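Local structure of bromo domain containing protein (Cryptosporidium parvum, 5U9N) at residues L19-Q24 against T59-L64; E94-F99 against L145-S150; R101-I106 against N132-L137; N136-N139 against V143-L146. The protein probably recognises acetylated lysine in signalling through its bromodomains, the second of which is the domain described here, with the inhibitor bromosporine bound. One frame throughout, in Å; residues are numbered along the deposited sequence.

Contact 1. Residues L19-Q24 against T59-L64; sequences LLRKEQ and TIEKRL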
# COMPACT_ATOMS: atom_id res chain seq x y z
N LEU A 19 -0.89 0.05 10.88
CA LEU A 19 -1.30 -1.30 11.25
C LEU A 19 -0.90 -2.32 10.16
O LEU A 19 -0.54 -3.44 10.49
CB LEU A 19 -2.81 -1.38 11.53
CG LEU A 19 -3.26 -0.74 12.83
CD1 LEU A 19 -4.75 -0.52 12.82
CD2 LEU A 19 -2.87 -1.61 14.04
N LEU A 20 -0.91 -1.94 8.87
CA LEU A 20 -0.43 -2.85 7.81
C LEU A 20 1.08 -3.05 7.87
O LEU A 20 1.58 -4.03 7.32
CB LEU A 20 -0.77 -2.31 6.44
CG LEU A 20 -2.21 -2.29 6.06
CD1 LEU A 20 -2.38 -1.59 4.76
CD2 LEU A 20 -2.77 -3.70 6.03
N ARG A 21 1.83 -2.10 8.48
CA ARG A 21 3.28 -2.23 8.65
C ARG A 21 3.63 -3.32 9.67
O ARG A 21 4.74 -3.81 9.67
CB ARG A 21 3.92 -0.91 9.08
CG ARG A 21 4.03 0.12 7.99
CD ARG A 21 4.97 1.23 8.39
NE ARG A 21 4.32 2.54 8.41
CZ ARG A 21 4.49 3.50 7.49
NH1 ARG A 21 5.27 3.30 6.44
NH2 ARG A 21 3.87 4.66 7.63
N LYS A 22 2.68 -3.70 10.53
CA LYS A 22 2.92 -4.76 11.51
C LYS A 22 2.60 -6.16 10.94
O LYS A 22 2.79 -7.14 11.65
CB LYS A 22 2.08 -4.50 12.78
CG LYS A 22 2.54 -3.26 13.56
CD LYS A 22 1.63 -2.94 14.73
CE LYS A 22 2.14 -1.79 15.56
N GLU A 23 2.17 -6.26 9.66
CA GLU A 23 1.82 -7.56 9.07
C GLU A 23 3.06 -8.30 8.60
O GLU A 23 4.13 -7.72 8.49
CB GLU A 23 0.84 -7.38 7.90
CG GLU A 23 -0.55 -6.97 8.32
CD GLU A 23 -1.30 -8.00 9.16
OE1 GLU A 23 -1.60 -9.09 8.63
OE2 GLU A 23 -1.63 -7.68 10.33
N GLN A 24 2.90 -9.61 8.35
CA GLN A 24 4.00 -10.48 7.93
C GLN A 24 4.58 -10.05 6.57
O GLN A 24 3.83 -9.87 5.61
CB GLN A 24 3.55 -11.94 7.87
CG GLN A 24 3.27 -12.53 9.25
CD GLN A 24 2.60 -13.89 9.19
OE1 GLN A 24 1.94 -14.25 8.20
NE2 GLN A 24 2.70 -14.65 10.27
N THR A 59 5.77 6.19 0.34
CA THR A 59 5.31 7.14 -0.70
C THR A 59 3.87 7.60 -0.38
O THR A 59 3.57 8.77 -0.54
CB THR A 59 5.39 6.50 -2.09
OG1 THR A 59 6.75 6.31 -2.43
CG2 THR A 59 4.75 7.36 -3.16
N ILE A 60 3.01 6.70 0.09
CA ILE A 60 1.63 7.06 0.47
C ILE A 60 1.67 7.96 1.72
O ILE A 60 0.97 8.97 1.76
CB ILE A 60 0.76 5.80 0.71
CG1 ILE A 60 0.53 5.05 -0.59
CG2 ILE A 60 -0.57 6.19 1.34
CD1 ILE A 60 -0.20 3.66 -0.42
N GLU A 61 2.45 7.55 2.76
CA GLU A 61 2.62 8.34 4.00
C GLU A 61 3.05 9.77 3.70
O GLU A 61 2.49 10.70 4.26
CB GLU A 61 3.66 7.69 4.94
CG GLU A 61 3.86 8.49 6.23
CD GLU A 61 4.66 7.81 7.32
OE1 GLU A 61 4.52 8.21 8.50
OE2 GLU A 61 5.42 6.86 7.01
N LYS A 62 4.05 9.94 2.83
CA LYS A 62 4.53 11.27 2.45
C LYS A 62 3.44 12.05 1.65
O LYS A 62 3.37 13.27 1.78
CB LYS A 62 5.82 11.17 1.62
CG LYS A 62 7.05 10.83 2.47
CD LYS A 62 8.31 10.67 1.61
CE LYS A 62 9.55 10.42 2.44
N ARG A 63 2.61 11.35 0.84
CA ARG A 63 1.50 12.01 0.12
C ARG A 63 0.37 12.47 1.10
O ARG A 63 -0.31 13.46 0.80
CB ARG A 63 0.91 11.09 -0.94
CG ARG A 63 1.75 10.93 -2.19
CD ARG A 63 0.89 10.54 -3.37
NE ARG A 63 1.64 9.83 -4.40
CZ ARG A 63 1.15 9.49 -5.59
NH1 ARG A 63 1.91 8.83 -6.47
NH2 ARG A 63 -0.10 9.79 -5.92
N LEU A 64 0.15 11.74 2.23
CA LEU A 64 -0.87 12.14 3.22
C LEU A 64 -0.44 13.37 4.00
O LEU A 64 -1.29 14.13 4.44
CB LEU A 64 -1.12 11.01 4.24
CG LEU A 64 -1.99 9.86 3.83
CD1 LEU A 64 -1.84 8.72 4.82
CD2 LEU A 64 -3.45 10.28 3.75

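Contact 2. Residues E94-F99 against L145-S150; sequences ENPHEF and LLYSNS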
# COMPACT_ATOMS: atom_id res chain seq x y z
N GLU A 94 -6.20 13.54 -2.15
CA GLU A 94 -7.34 14.44 -2.00
C GLU A 94 -8.45 13.85 -1.16
O GLU A 94 -9.27 14.61 -0.66
CB GLU A 94 -7.93 14.82 -3.37
CG GLU A 94 -7.13 15.87 -4.13
CD GLU A 94 -7.82 16.36 -5.39
OE1 GLU A 94 -8.98 16.82 -5.29
OE2 GLU A 94 -7.22 16.25 -6.49
N ASN A 95 -8.55 12.50 -1.05
CA ASN A 95 -9.68 11.91 -0.32
C ASN A 95 -9.41 10.45 0.08
O ASN A 95 -8.44 9.85 -0.38
CB ASN A 95 -10.96 11.99 -1.17
CG ASN A 95 -10.74 11.64 -2.62
OD1 ASN A 95 -10.21 10.59 -2.96
ND2 ASN A 95 -11.11 12.52 -3.50
N PRO A 96 -10.28 9.84 0.92
CA PRO A 96 -10.07 8.43 1.29
C PRO A 96 -10.18 7.47 0.10
O PRO A 96 -9.64 6.37 0.15
CB PRO A 96 -11.21 8.17 2.31
CG PRO A 96 -11.66 9.48 2.74
CD PRO A 96 -11.48 10.39 1.59
N HIS A 97 -10.84 7.89 -0.96
CA HIS A 97 -11.05 7.06 -2.16
C HIS A 97 -9.72 6.90 -2.90
O HIS A 97 -9.40 5.81 -3.34
CB HIS A 97 -12.13 7.68 -3.07
CG HIS A 97 -13.41 7.95 -2.37
ND1 HIS A 97 -14.47 7.06 -2.43
CD2 HIS A 97 -13.78 9.00 -1.59
CE1 HIS A 97 -15.44 7.60 -1.71
NE2 HIS A 97 -15.05 8.76 -1.17
N GLU A 98 -8.93 7.98 -3.00
CA GLU A 98 -7.60 7.89 -3.60
C GLU A 98 -6.65 7.08 -2.67
O GLU A 98 -5.83 6.31 -3.17
CB GLU A 98 -7.00 9.29 -3.89
CG GLU A 98 -5.54 9.22 -4.33
CD GLU A 98 -5.03 10.37 -5.16
OE1 GLU A 98 -4.16 10.12 -6.02
OE2 GLU A 98 -5.47 11.52 -4.93
N PHE A 99 -6.74 7.27 -1.34
CA PHE A 99 -5.91 6.50 -0.43
C PHE A 99 -6.19 5.01 -0.61
O PHE A 99 -5.25 4.21 -0.69
CB PHE A 99 -6.16 6.91 1.04
CG PHE A 99 -5.37 6.10 2.04
CD1 PHE A 99 -4.05 6.42 2.33
CD2 PHE A 99 -5.91 4.98 2.63
CE1 PHE A 99 -3.31 5.65 3.22
CE2 PHE A 99 -5.18 4.25 3.56
CZ PHE A 99 -3.88 4.57 3.82
N LEU A 145 -16.87 8.75 6.95
CA LEU A 145 -17.75 9.59 7.78
C LEU A 145 -16.99 10.83 8.29
O LEU A 145 -17.61 11.87 8.50
CB LEU A 145 -18.33 8.81 8.95
CG LEU A 145 -19.05 7.52 8.58
CD1 LEU A 145 -19.47 6.78 9.81
CD2 LEU A 145 -20.22 7.79 7.68
N LEU A 146 -15.67 10.71 8.49
CA LEU A 146 -14.83 11.85 8.87
C LEU A 146 -14.65 12.79 7.66
O LEU A 146 -14.85 13.98 7.79
CB LEU A 146 -13.47 11.38 9.39
CG LEU A 146 -13.49 10.65 10.75
CD1 LEU A 146 -12.11 10.09 11.11
CD2 LEU A 146 -13.99 11.54 11.83
N TYR A 147 -14.35 12.23 6.48
CA TYR A 147 -14.22 13.01 5.25
C TYR A 147 -15.55 13.69 4.85
O TYR A 147 -15.54 14.87 4.48
CB TYR A 147 -13.76 12.10 4.10
CG TYR A 147 -13.65 12.83 2.78
CD1 TYR A 147 -12.66 13.78 2.57
CD2 TYR A 147 -14.54 12.58 1.75
CE1 TYR A 147 -12.56 14.47 1.36
CE2 TYR A 147 -14.43 13.23 0.52
CZ TYR A 147 -13.44 14.19 0.34
OH TYR A 147 -13.34 14.87 -0.86
N SER A 148 -16.67 12.94 4.84
CA SER A 148 -17.97 13.48 4.43
C SER A 148 -18.39 14.67 5.32
O SER A 148 -18.91 15.67 4.81
CB SER A 148 -19.05 12.39 4.47
N ASN A 149 -18.09 14.59 6.62
CA ASN A 149 -18.39 15.66 7.57
C ASN A 149 -17.11 16.49 7.85
O ASN A 149 -16.64 16.55 8.99
CB ASN A 149 -18.97 15.06 8.86
CG ASN A 149 -20.26 14.27 8.61
OD1 ASN A 149 -21.32 14.85 8.38
ND2 ASN A 149 -20.17 12.93 8.58
N SER A 150 -16.54 17.11 6.78
CA SER A 150 -15.35 17.97 6.88
C SER A 150 -15.46 19.16 5.91
O SER A 150 -15.94 18.99 4.78
CB SER A 150 -14.07 17.17 6.59
OG SER A 150 -13.90 16.90 5.21
O HOH W 1 -12.07 15.30 -3.38

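Contact 3. Residues R101-I106 against N132-L137; sequences RLVKLI and NKFNNL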
# COMPACT_ATOMS: atom_id res chain seq x y z
N ARG A 101 -7.37 3.42 -3.27
CA ARG A 101 -6.78 3.03 -4.55
C ARG A 101 -5.26 2.77 -4.44
O ARG A 101 -4.77 1.76 -4.94
CB ARG A 101 -7.01 4.13 -5.58
CG ARG A 101 -6.59 3.72 -6.98
CD ARG A 101 -6.91 4.77 -8.01
NE ARG A 101 -5.93 5.85 -8.01
CZ ARG A 101 -4.68 5.73 -8.48
NH1 ARG A 101 -3.86 6.77 -8.45
NH2 ARG A 101 -4.25 4.57 -8.97
N LEU A 102 -4.53 3.69 -3.81
CA LEU A 102 -3.08 3.62 -3.75
C LEU A 102 -2.62 2.44 -2.90
O LEU A 102 -1.70 1.73 -3.30
CB LEU A 102 -2.50 4.94 -3.19
CG LEU A 102 -2.53 6.17 -4.16
CD1 LEU A 102 -1.96 7.44 -3.45
CD2 LEU A 102 -1.73 5.90 -5.45
N VAL A 103 -3.27 2.20 -1.77
CA VAL A 103 -2.90 1.05 -0.93
C VAL A 103 -3.17 -0.26 -1.68
O VAL A 103 -2.31 -1.13 -1.69
CB VAL A 103 -3.63 1.08 0.43
CG1 VAL A 103 -3.46 -0.25 1.16
CG2 VAL A 103 -3.12 2.23 1.30
N LYS A 104 -4.33 -0.39 -2.33
CA LYS A 104 -4.67 -1.61 -3.06
C LYS A 104 -3.81 -1.79 -4.30
O LYS A 104 -3.54 -2.93 -4.68
CB LYS A 104 -6.13 -1.62 -3.44
CG LYS A 104 -7.03 -1.81 -2.24
CD LYS A 104 -8.47 -1.92 -2.68
CE LYS A 104 -9.33 -2.55 -1.63
NZ LYS A 104 -10.78 -2.55 -2.05
N LEU A 105 -3.32 -0.69 -4.88
CA LEU A 105 -2.39 -0.71 -6.02
C LEU A 105 -1.07 -1.45 -5.65
O LEU A 105 -0.51 -2.15 -6.49
CB LEU A 105 -2.08 0.74 -6.47
CG LEU A 105 -1.08 0.93 -7.59
CD1 LEU A 105 -1.60 0.38 -8.89
CD2 LEU A 105 -0.75 2.38 -7.74
N ILE A 106 -0.60 -1.26 -4.42
CA ILE A 106 0.60 -1.92 -3.87
C ILE A 106 0.43 -3.43 -3.92
O ILE A 106 1.34 -4.14 -4.31
CB ILE A 106 0.85 -1.44 -2.40
CG1 ILE A 106 1.27 0.03 -2.36
CG2 ILE A 106 1.92 -2.30 -1.68
CD1 ILE A 106 1.33 0.64 -0.96
N ASN A 132 -6.17 -8.46 2.49
CA ASN A 132 -7.26 -8.98 3.30
C ASN A 132 -7.32 -8.23 4.64
O ASN A 132 -8.39 -7.85 5.08
CB ASN A 132 -7.10 -10.48 3.52
CG ASN A 132 -7.33 -11.31 2.28
OD1 ASN A 132 -7.46 -10.79 1.15
ND2 ASN A 132 -7.36 -12.63 2.44
N LYS A 133 -6.16 -8.00 5.28
CA LYS A 133 -6.09 -7.21 6.51
C LYS A 133 -6.55 -5.77 6.24
O LYS A 133 -7.26 -5.21 7.05
CB LYS A 133 -4.65 -7.22 7.07
CG LYS A 133 -4.48 -6.42 8.40
CD LYS A 133 -5.19 -7.10 9.58
CE LYS A 133 -4.91 -6.36 10.88
NZ LYS A 133 -5.52 -7.04 12.06
N PHE A 134 -6.14 -5.18 5.11
CA PHE A 134 -6.55 -3.81 4.78
C PHE A 134 -8.08 -3.72 4.64
O PHE A 134 -8.68 -2.77 5.17
CB PHE A 134 -5.90 -3.31 3.48
CG PHE A 134 -6.30 -1.89 3.13
CD1 PHE A 134 -6.12 -0.85 4.05
CD2 PHE A 134 -7.01 -1.61 1.97
CE1 PHE A 134 -6.60 0.43 3.78
CE2 PHE A 134 -7.44 -0.31 1.68
CZ PHE A 134 -7.23 0.70 2.59
N ASN A 135 -8.69 -4.66 3.92
CA ASN A 135 -10.15 -4.65 3.73
C ASN A 135 -10.88 -4.73 5.03
O ASN A 135 -11.90 -4.07 5.18
CB ASN A 135 -10.60 -5.81 2.84
CG ASN A 135 -10.31 -5.58 1.37
OD1 ASN A 135 -10.47 -4.47 0.86
ND2 ASN A 135 -10.00 -6.63 0.65
N ASN A 136 -10.40 -5.53 5.96
CA ASN A 136 -11.05 -5.68 7.25
C ASN A 136 -10.93 -4.39 8.10
O ASN A 136 -11.89 -4.04 8.78
CB ASN A 136 -10.48 -6.87 8.01
CG ASN A 136 -11.17 -8.17 7.63
OD1 ASN A 136 -12.21 -8.53 8.19
ND2 ASN A 136 -10.69 -8.81 6.56
N LEU A 137 -9.78 -3.71 8.06
CA LEU A 137 -9.59 -2.45 8.77
C LEU A 137 -10.42 -1.35 8.12
O LEU A 137 -11.10 -0.59 8.81
CB LEU A 137 -8.10 -2.04 8.77
CG LEU A 137 -7.14 -2.97 9.51
CD1 LEU A 137 -5.74 -2.46 9.41
CD2 LEU A 137 -7.55 -3.14 10.95

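Contact 4. Residues N136-N139 against V143-L146; sequences NLWN and VFLL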
# COMPACT_ATOMS: atom_id res chain seq x y z
N ASN A 136 -10.40 -5.53 5.96
CA ASN A 136 -11.05 -5.68 7.25
C ASN A 136 -10.93 -4.39 8.10
O ASN A 136 -11.89 -4.04 8.78
CB ASN A 136 -10.48 -6.87 8.01
CG ASN A 136 -11.17 -8.17 7.63
OD1 ASN A 136 -12.21 -8.53 8.19
ND2 ASN A 136 -10.69 -8.81 6.56
N LEU A 137 -9.78 -3.71 8.06
CA LEU A 137 -9.59 -2.45 8.77
C LEU A 137 -10.42 -1.35 8.12
O LEU A 137 -11.10 -0.59 8.81
CB LEU A 137 -8.10 -2.04 8.77
CG LEU A 137 -7.14 -2.97 9.51
CD1 LEU A 137 -5.74 -2.46 9.41
CD2 LEU A 137 -7.55 -3.14 10.95
N TRP A 138 -10.33 -1.25 6.81
CA TRP A 138 -11.04 -0.23 6.03
C TRP A 138 -12.56 -0.34 6.18
O TRP A 138 -13.22 0.68 6.37
CB TRP A 138 -10.65 -0.37 4.55
CG TRP A 138 -10.89 0.86 3.73
CD1 TRP A 138 -11.64 0.95 2.61
CD2 TRP A 138 -10.22 2.11 3.87
NE1 TRP A 138 -11.52 2.20 2.06
CE2 TRP A 138 -10.63 2.92 2.80
CE3 TRP A 138 -9.36 2.64 4.84
CZ2 TRP A 138 -10.25 4.25 2.69
CZ3 TRP A 138 -8.92 3.94 4.68
CH2 TRP A 138 -9.37 4.74 3.62
N ASN A 139 -13.11 -1.55 6.09
CA ASN A 139 -14.56 -1.77 6.17
C ASN A 139 -15.16 -1.40 7.54
O ASN A 139 -16.35 -1.13 7.60
CB ASN A 139 -14.90 -3.22 5.87
CG ASN A 139 -14.70 -3.61 4.43
OD1 ASN A 139 -14.47 -2.77 3.55
ND2 ASN A 139 -14.75 -4.91 4.16
N VAL A 143 -13.38 6.58 8.39
CA VAL A 143 -12.59 7.45 7.51
C VAL A 143 -13.48 8.26 6.51
O VAL A 143 -13.22 9.45 6.30
CB VAL A 143 -11.52 6.59 6.77
CG1 VAL A 143 -12.16 5.63 5.77
CG2 VAL A 143 -10.48 7.48 6.10
N PHE A 144 -14.53 7.62 5.92
CA PHE A 144 -15.46 8.29 5.00
C PHE A 144 -16.43 9.18 5.77
O PHE A 144 -16.77 10.24 5.29
CB PHE A 144 -16.27 7.27 4.18
CG PHE A 144 -15.43 6.51 3.20
CD1 PHE A 144 -14.95 7.12 2.05
CD2 PHE A 144 -15.06 5.20 3.44
CE1 PHE A 144 -14.15 6.42 1.16
CE2 PHE A 144 -14.22 4.52 2.57
CZ PHE A 144 -13.76 5.14 1.44
N LEU A 145 -16.87 8.75 6.95
CA LEU A 145 -17.75 9.59 7.78
C LEU A 145 -16.99 10.83 8.29
O LEU A 145 -17.61 11.87 8.50
CB LEU A 145 -18.33 8.81 8.95
CG LEU A 145 -19.05 7.52 8.58
CD1 LEU A 145 -19.47 6.78 9.81
CD2 LEU A 145 -20.22 7.79 7.68
N LEU A 146 -15.67 10.71 8.49
CA LEU A 146 -14.83 11.85 8.87
C LEU A 146 -14.65 12.79 7.66
O LEU A 146 -14.85 13.98 7.79
CB LEU A 146 -13.47 11.38 9.39
CG LEU A 146 -13.49 10.65 10.75
CD1 LEU A 146 -12.11 10.09 11.11
CD2 LEU A 146 -13.99 11.54 11.83

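Contact 1. Residues L19-Q24 against T59-L64
R21 and E61 reach across from opposite segments and meet in a salt bridge, their side chains crossing at about a right angle. The guanidinium uses NH2: R21 NH2 stands 2.8 Å from E61 OE2, but the hydrogen bond within this bridge is weak, bent to 125° at the hydrogen. The second carboxylate oxygen is less engaged, E61 OE1 lying 3.7 Å from R21 NH2, and with the two planar groups turned 42° apart the bridge rests on one oxygen and is not a flat, two-pronged pairing. E61 holds CG anti to its backbone N (chi1 179°) and continues extended, which carries the carboxylate well off its helix; R21 is bent at chi3, where the chain turns its guanidinium toward E61. One further acid and one amide share that guanidinium: R21 NE bonds to N18 OD1 and R21 NH1 forms a salt bridge with E30, so three neighbours restrain its rotation. The backbones stay far apart, with 11.6 Å between R21 CA and E61 CA. This surface bridge ties the turn after helix 9-20 to helix 57-65, where E61 also rests on L14 and L17 of helix 9-20, while I60 packs against helix 96-113.

Contact 2. Residues E94-F99 against L145-S150
The backbones come nearest at N95 and Y147, whose CA atoms are 7.3 Å apart where the start of helix 96-113 faces the C-terminal helix 143-148. Y147 points its side chain at the other segment with CG anti to the backbone N (chi1 178°), and N95 and P96 both lie over one face of its ring. P96 CD sits above the plane, offset toward the rim and 3.5 Å from Y147 CG, in a CH-pi contact 22° off the ring normal. Further out along the same ring, N95 CB makes a second CH-pi contact, 3.6 Å from Y147 CZ. The amide of N95 is turned steeply to the ring and works in two directions. As the N-cap residue it offers OD1 to the helix start, E98 N donating to N95 OD1 at 2.9 Å, while its ND2 donates to a water, at 2.9 Å between N95 ND2 and that oxygen. The same water hydrogen-bonds to Y147 OH. W9 of helix 9-20 meets the tyrosine ring edge-to-face. The contact therefore joins two kinds of chemistry on one residue: the ring is held by CH groups over its face, while its hydroxyl is bridged by a water to an asparagine that also caps a helix.

Contact 3. Residues R101-I106 against N132-L137
On the helix that sets F134 against V103, the carbonyl oxygen N132 O is gripped twice by N136, by the backbone N at 3.2 Å and by the side chain, with N136 ND2 to N132 O at 2.9 Å. The two donors arrive from opposite faces of the carbonyl plane, and the side-chain bond is nearly straight, at 172°. Across the helix pair the main touch is apolar. V103 CG1 stands over the centre of the F134 ring, 3.8 Å from its centroid and only 7° off the normal, a CH-pi contact in which the methyl is almost equally far from all six carbons. Both groups are anti to their backbone N, V103 CG1 at chi1 168° and F134 CG likewise, and both side chains leave their backbones toward each other. Beside this pair the extended K104 crosses N135 at about a right angle, its CE 3.3 Å from N135 OD1, while the ammonium pairs with E100 in a salt bridge. The helix segments 101-106 and 132-137 run nearly antiparallel with axes 11.0 Å apart, joining helices 96-113 and 122-139 of the bromodomain bundle. Helix 9-20 adds I16 and L20 against F134, and I60 of helix 57-65 packs on V103.

Contact 4. Residues N136-N139 against V143-L146
W138 takes the aliphatic side chain of V143 over a face of its indole and has the ring of F144 crossing it at about a right angle. In the aliphatic contact, V143 CG1 lies above the six-membered ring, offset toward the rim and 3.6 Å from W138 CH2. The methyl is 18° off the ring normal, which makes this a CH-pi contact, and V143 CG2 follows at 3.9 Å from the same W138 CH2. V143 has CG1 between its backbone N and carbonyl carbon (chi1 68°), a rotamer that turns both methyls to the indole, and the two side chains cross at about a right angle. The aromatic contact is made by the outer end of F144. Its ring plane stands at 77° to the indole, with centroids of the five-membered ring and the phenyl 5.5 Å apart. W138 NE1 lies near the plane of the phenyl, at its edge, 3.6 Å from F144 CE2. The polar part is small: W138 NE1 gives a weak hydrogen bond to E100 OE1 of helix 96-113, and S141 OG pairs with V143 N. The chemistry is thus that of a buried apolar joint between the end of helix 122-139 and the start of the last helix, 143-148, in which the indole N-H finds its acceptor on a third helix and the attraction between the two segments comes from van der Waals and CH-pi contact.

In the fold
The four contacts run from the ligand side of the helical bundle to its far end. Contact 1, between the turn after helix 9-20 and helix 57-65, closes first along the chain; the R21 side chain is about 10 Å from bromosporine. The centres of contacts 1 and 3 are about 10 Å apart. Contact 3 is nested inside the chain loop closed by contact 2. Contacts 2 and 3 both use helix 96-113, and contacts 3 and 4 both use helix 122-139. Contacts 2 and 4, with centres about 9 Å apart, share helix 143-148 and fold the C-terminal end back onto the bundle. F99 touches I60, F134 and W138, one residue from each of the other three contacts.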